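Local coordinates for CADD-like protein of unknown function (Nostoc punctiforme, PDB 3B5O) that is of unknown function but, as a helical relative of the CADD family in the heme-oxygenase-like clan, may be an oxidoreductase, at residues Q35-F38 with A39-A42; F58-L61 with A62-K65. One frame throughout, in Å; residues are numbered along the deposited sequence. Where two conformers were deposited one is given.

Contact 1: Q35-F38 with A39-A42; sequences QASF and AQIA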
loop_
_atom_site.group_PDB
_atom_site.type_symbol
_atom_site.label_atom_id
_atom_site.label_comp_id
_atom_site.label_asym_id
_atom_site.label_seq_id
_atom_site.Cartn_x
_atom_site.Cartn_y
_atom_site.Cartn_z
ATOM N N GLN A 35 18.041 -13.237 -10.420
ATOM C CA GLN A 35 17.635 -14.410 -11.148
ATOM C C GLN A 35 16.335 -14.251 -11.948
ATOM O O GLN A 35 16.010 -15.130 -12.742
ATOM C CB GLN A 35 17.508 -15.601 -10.192
ATOM C CG GLN A 35 16.504 -15.420 -9.024
ATOM C CD GLN A 35 17.163 -15.189 -7.660
ATOM O OE1 GLN A 35 16.952 -15.983 -6.744
ATOM N NE2 GLN A 35 17.938 -14.106 -7.506
ATOM N N ALA A 36 15.588 -13.167 -11.727
ATOM C CA ALA A 36 14.235 -13.043 -12.290
ATOM C C ALA A 36 14.209 -12.621 -13.752
ATOM O O ALA A 36 14.978 -11.772 -14.178
ATOM C CB ALA A 36 13.415 -12.039 -11.457
ATOM N N SER A 37 13.260 -13.174 -14.499
ATOM C CA SER A 37 12.998 -12.719 -15.849
ATOM C C SER A 37 12.103 -11.471 -15.856
ATOM O O SER A 37 11.408 -11.145 -14.861
ATOM C CB SER A 37 12.346 -13.836 -16.646
ATOM O OG SER A 37 11.005 -13.998 -16.228
ATOM N N PHE A 38 12.106 -10.772 -16.982
ATOM C CA PHE A 38 11.219 -9.641 -17.209
ATOM C C PHE A 38 9.781 -10.051 -16.928
ATOM O O PHE A 38 9.061 -9.346 -16.193
ATOM C CB PHE A 38 11.332 -9.157 -18.670
ATOM C CG PHE A 38 10.421 -8.013 -18.997
ATOM C CD1 PHE A 38 9.104 -8.262 -19.388
ATOM C CD2 PHE A 38 10.851 -6.702 -18.889
ATOM C CE1 PHE A 38 8.236 -7.212 -19.657
ATOM C CE2 PHE A 38 9.990 -5.645 -19.181
ATOM C CZ PHE A 38 8.674 -5.920 -19.562
ATOM N N ALA A 39 9.383 -11.207 -17.458
ATOM C CA ALA A 39 7.987 -11.685 -17.307
ATOM C C ALA A 39 7.621 -11.847 -15.838
ATOM O O ALA A 39 6.485 -11.578 -15.434
ATOM C CB ALA A 39 7.771 -13.010 -18.045
ATOM N N GLN A 40 8.561 -12.338 -15.044
ATOM C CA GLN A 40 8.286 -12.582 -13.630
ATOM C C GLN A 40 8.094 -11.300 -12.838
ATOM O O GLN A 40 7.207 -11.221 -11.986
ATOM C CB GLN A 40 9.385 -13.471 -13.022
ATOM C CG GLN A 40 9.312 -14.888 -13.531
ATOM C CD GLN A 40 10.535 -15.725 -13.213
ATOM O OE1 GLN A 40 11.650 -15.202 -13.146
ATOM N NE2 GLN A 40 10.334 -17.023 -13.012
ATOM N N ILE A 41 8.904 -10.281 -13.104
ATOM C CA ILE A 41 8.763 -8.993 -12.420
ATOM C C ILE A 41 7.540 -8.227 -12.968
ATOM O O ILE A 41 6.851 -7.533 -12.228
ATOM C CB ILE A 41 10.068 -8.167 -12.445
ATOM C CG1 ILE A 41 11.196 -8.982 -11.801
ATOM C CG2 ILE A 41 9.911 -6.822 -11.739
ATOM C CD1 ILE A 41 10.893 -9.545 -10.399
ATOM N N ALA A 42 7.233 -8.397 -14.251
ATOM C CA ALA A 42 5.996 -7.835 -14.791
ATOM C C ALA A 42 4.779 -8.425 -14.076
ATOM O O ALA A 42 3.820 -7.696 -13.786
ATOM C CB ALA A 42 5.915 -8.081 -16.310
#

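Contact 2: F58-L61 with A62-K65; sequences FTEL and ARRK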
loop_
_atom_site.group_PDB
_atom_site.type_symbol
_atom_site.label_atom_id
_atom_site.label_comp_id
_atom_site.label_asym_id
_atom_site.label_seq_id
_atom_site.Cartn_x
_atom_site.Cartn_y
_atom_site.Cartn_z
ATOM N N PHE A 58 -11.079 0.256 0.765
ATOM C CA PHE A 58 -10.826 0.051 2.191
ATOM C C PHE A 58 -10.821 1.379 2.941
ATOM O O PHE A 58 -11.297 1.464 4.063
ATOM C CB PHE A 58 -9.527 -0.719 2.418
ATOM C CG PHE A 58 -9.597 -2.151 1.969
ATOM C CD1 PHE A 58 -10.505 -3.023 2.534
ATOM C CD2 PHE A 58 -8.706 -2.642 1.033
ATOM C CE1 PHE A 58 -10.565 -4.342 2.112
ATOM C CE2 PHE A 58 -8.765 -3.960 0.631
ATOM C CZ PHE A 58 -9.682 -4.786 1.166
ATOM N N THR A 59 -10.268 2.418 2.323
ATOM C CA THR A 59 -10.263 3.749 2.955
ATOM C C THR A 59 -11.709 4.246 3.160
ATOM O O THR A 59 -12.019 4.868 4.184
ATOM C CB THR A 59 -9.434 4.749 2.129
ATOM O OG1 THR A 59 -8.099 4.241 1.998
ATOM C CG2 THR A 59 -9.373 6.100 2.821
ATOM N N GLU A 60 -12.599 3.944 2.217
ATOM C CA GLU A 60 -14.017 4.222 2.371
ATOM C C GLU A 60 -14.616 3.511 3.559
ATOM O O GLU A 60 -15.419 4.084 4.300
ATOM C CB GLU A 60 -14.770 3.903 1.088
ATOM C CG GLU A 60 -16.276 4.038 1.162
ATOM C CD GLU A 60 -16.800 5.399 1.481
ATOM O OE1 GLU A 60 -16.075 6.391 1.345
ATOM O OE2 GLU A 60 -18.004 5.456 1.827
ATOM N N LEU A 61 -14.260 2.254 3.767
ATOM C CA LEU A 61 -14.749 1.545 4.949
ATOM C C LEU A 61 -14.262 2.217 6.227
ATOM O O LEU A 61 -15.012 2.345 7.204
ATOM C CB LEU A 61 -14.339 0.088 4.925
ATOM C CG LEU A 61 -14.918 -0.771 3.808
ATOM C CD1 LEU A 61 -14.411 -2.215 3.926
ATOM C CD2 LEU A 61 -16.446 -0.711 3.803
ATOM N N ALA A 62 -13.011 2.658 6.238
ATOM C CA ALA A 62 -12.474 3.370 7.404
ATOM C C ALA A 62 -13.202 4.700 7.625
ATOM O O ALA A 62 -13.477 5.076 8.771
ATOM C CB ALA A 62 -10.965 3.618 7.231
ATOM N N ARG A 63 -13.528 5.392 6.536
ATOM C CA ARG A 63 -14.276 6.644 6.632
ATOM C C ARG A 63 -15.614 6.406 7.322
ATOM O O ARG A 63 -16.038 7.177 8.192
ATOM C CB ARG A 63 -14.467 7.242 5.244
ATOM C CG ARG A 63 -15.108 8.636 5.276
ATOM C CD ARG A 63 -15.480 9.123 3.890
ATOM N NE ARG A 63 -16.609 8.392 3.333
ATOM C CZ ARG A 63 -17.882 8.624 3.627
ATOM N NH1 ARG A 63 -18.220 9.584 4.474
ATOM N NH2 ARG A 63 -18.819 7.886 3.080
ATOM N N ARG A 64 -16.288 5.330 6.938
ATOM C CA ARG A 64 -17.579 5.003 7.528
ATOM C C ARG A 64 -17.458 4.613 8.994
ATOM O O ARG A 64 -18.316 4.962 9.813
ATOM C CB ARG A 64 -18.251 3.897 6.720
ATOM C CG ARG A 64 -18.654 4.378 5.345
ATOM C CD ARG A 64 -19.060 3.270 4.371
ATOM N NE ARG A 64 -19.637 3.960 3.227
ATOM C CZ ARG A 64 -20.928 4.287 3.103
ATOM N NH1 ARG A 64 -21.865 3.842 3.949
ATOM N NH2 ARG A 64 -21.270 4.996 2.077
ATOM N N LYS A 65 -16.390 3.898 9.333
ATOM C CA LYS A 65 -16.134 3.568 10.739
ATOM C C LYS A 65 -15.917 4.850 11.551
ATOM O O LYS A 65 -16.425 4.991 12.669
ATOM C CB LYS A 65 -14.924 2.650 10.872
ATOM C CG LYS A 65 -15.186 1.237 10.445
ATOM C CD LYS A 65 -15.913 0.401 11.506
ATOM C CE LYS A 65 -16.283 -0.951 10.951
ATOM N NZ LYS A 65 -16.856 -1.846 12.016
#

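Contact 1: Q35-F38 with A39-A42
A capping box between Ser37 and Gln40 opens helix 38-68, where the loop that follows helix 2-18 turns into the helix. Ser37 is the N-cap residue. Its OG accepts from the backbone N of Gln40 at 3.2 Å. The return bond comes from the Gln40 side chain, whose OE1 takes the backbone N of Ser37 at 2.9 Å. That bond is almost straight, and the donor lies 24° out of the amide carbonyl plane. Two torsions make the exchange possible. Ser37 holds OG between its own N and carbonyl carbon (chi1 73°), and Gln40 carries CG beside its backbone N (chi1 -71°) with an extended chain that runs back along the serine. CG of Gln40 therefore passes OG of Ser37 at 3.3 Å. A weak bond from the serine hydroxyl to OE1 of Gln40 adds to the link. The other end of the amide is also held, since NE2 of Gln40 bonds to OG of Ser232.

The first helical turn follows. Ser37 O accepts from Ile41 N at 3.2 Å, and Phe38 O accepts from Ala42 N at 2.8 Å. Beside the cap, CD1 of Ile41 packs on CB of Ala36 at 3.7 Å, and Ile41 also touches Trp162 and Leu163 of helix 135-163.

The N-H of Gln40 lies in the first turn, before the regular helical bonding begins. It makes a weak bond to Ser37 O, and the serine hydroxyl gives it a better one. The glutamine amide is bonded at both its oxygen and its nitrogen, which should fix its flip and its rotation.

Contact 2: F58-L61 with A62-K65
This is a salt-bridge network within one helix, on the last turns of helix 38-68, where Glu60 meets Arg63 and Arg64 three and four residues on. Arg63 takes the carboxylate side-on with two nitrogens. Its NE reaches Glu60 OE1 at 2.9 Å in a nearly straight bond, and its NH2 reaches Glu60 OE2 at 2.9 Å. Both come from the syn side of the carboxylate, and the two flat groups are turned 36° against each other. Arg64 meets the same group differently. Its NE comes to the anti side of Glu60 OE2 at 2.6 Å, with a weak second bond from NH2 at 3.3 Å. Here the planes stand 61° apart.

Glu60 sets its CG anti to the backbone N (chi1 175°), then bends at chi2, which brings the carboxylate along the helix to both arginines. Arg63 also bends, at chi3, and lies beside the glutamate pointing the same way. Arg64 is extended as far as NE, and its CG passes the backbone O of Glu60 at 3.4 Å.

OE2 thus accepts from both arginines, Arg63 through NH2 and Arg64 through NE. One carboxylate probably balances only one of the two positive charges, so the trio is likely to stay net positive. With an alanine at Glu60 the carboxylate is gone, and both guanidinium groups would probably lose their shared acceptor and be free to swing apart.

Beneath the network, ordinary helical bonds such as Arg63 N to Thr59 O (2.8 Å) continue the backbone. Around the helix, Glu60 touches Ile82 and Arg63 touches Gln79 on helix 72-85. Phe58 and Leu61 pack against helix 118-131, and Ala62 rests on Val138 and Thr142 of helix 135-163.

Both contacts belong to helix 38-68. Contact 1 comes first along the chain and starts the helix; contact 2 lies near its far end. Their centres are 35 Å apart and their nearest atoms about 19 Å, so they do not touch. They sit on opposite sides of the chain's centre. The helix thus spans much of this all-helical domain, and helix 135-163 packs against it at both contacts. The other neighbours differ: helix 204-230 lies by contact 1, while helices 72-85 and 118-131 lie by contact 2. One long helix therefore links two ends of the bundle, with side-chain capping of the helix start at one and a three-residue salt-bridge network at the other.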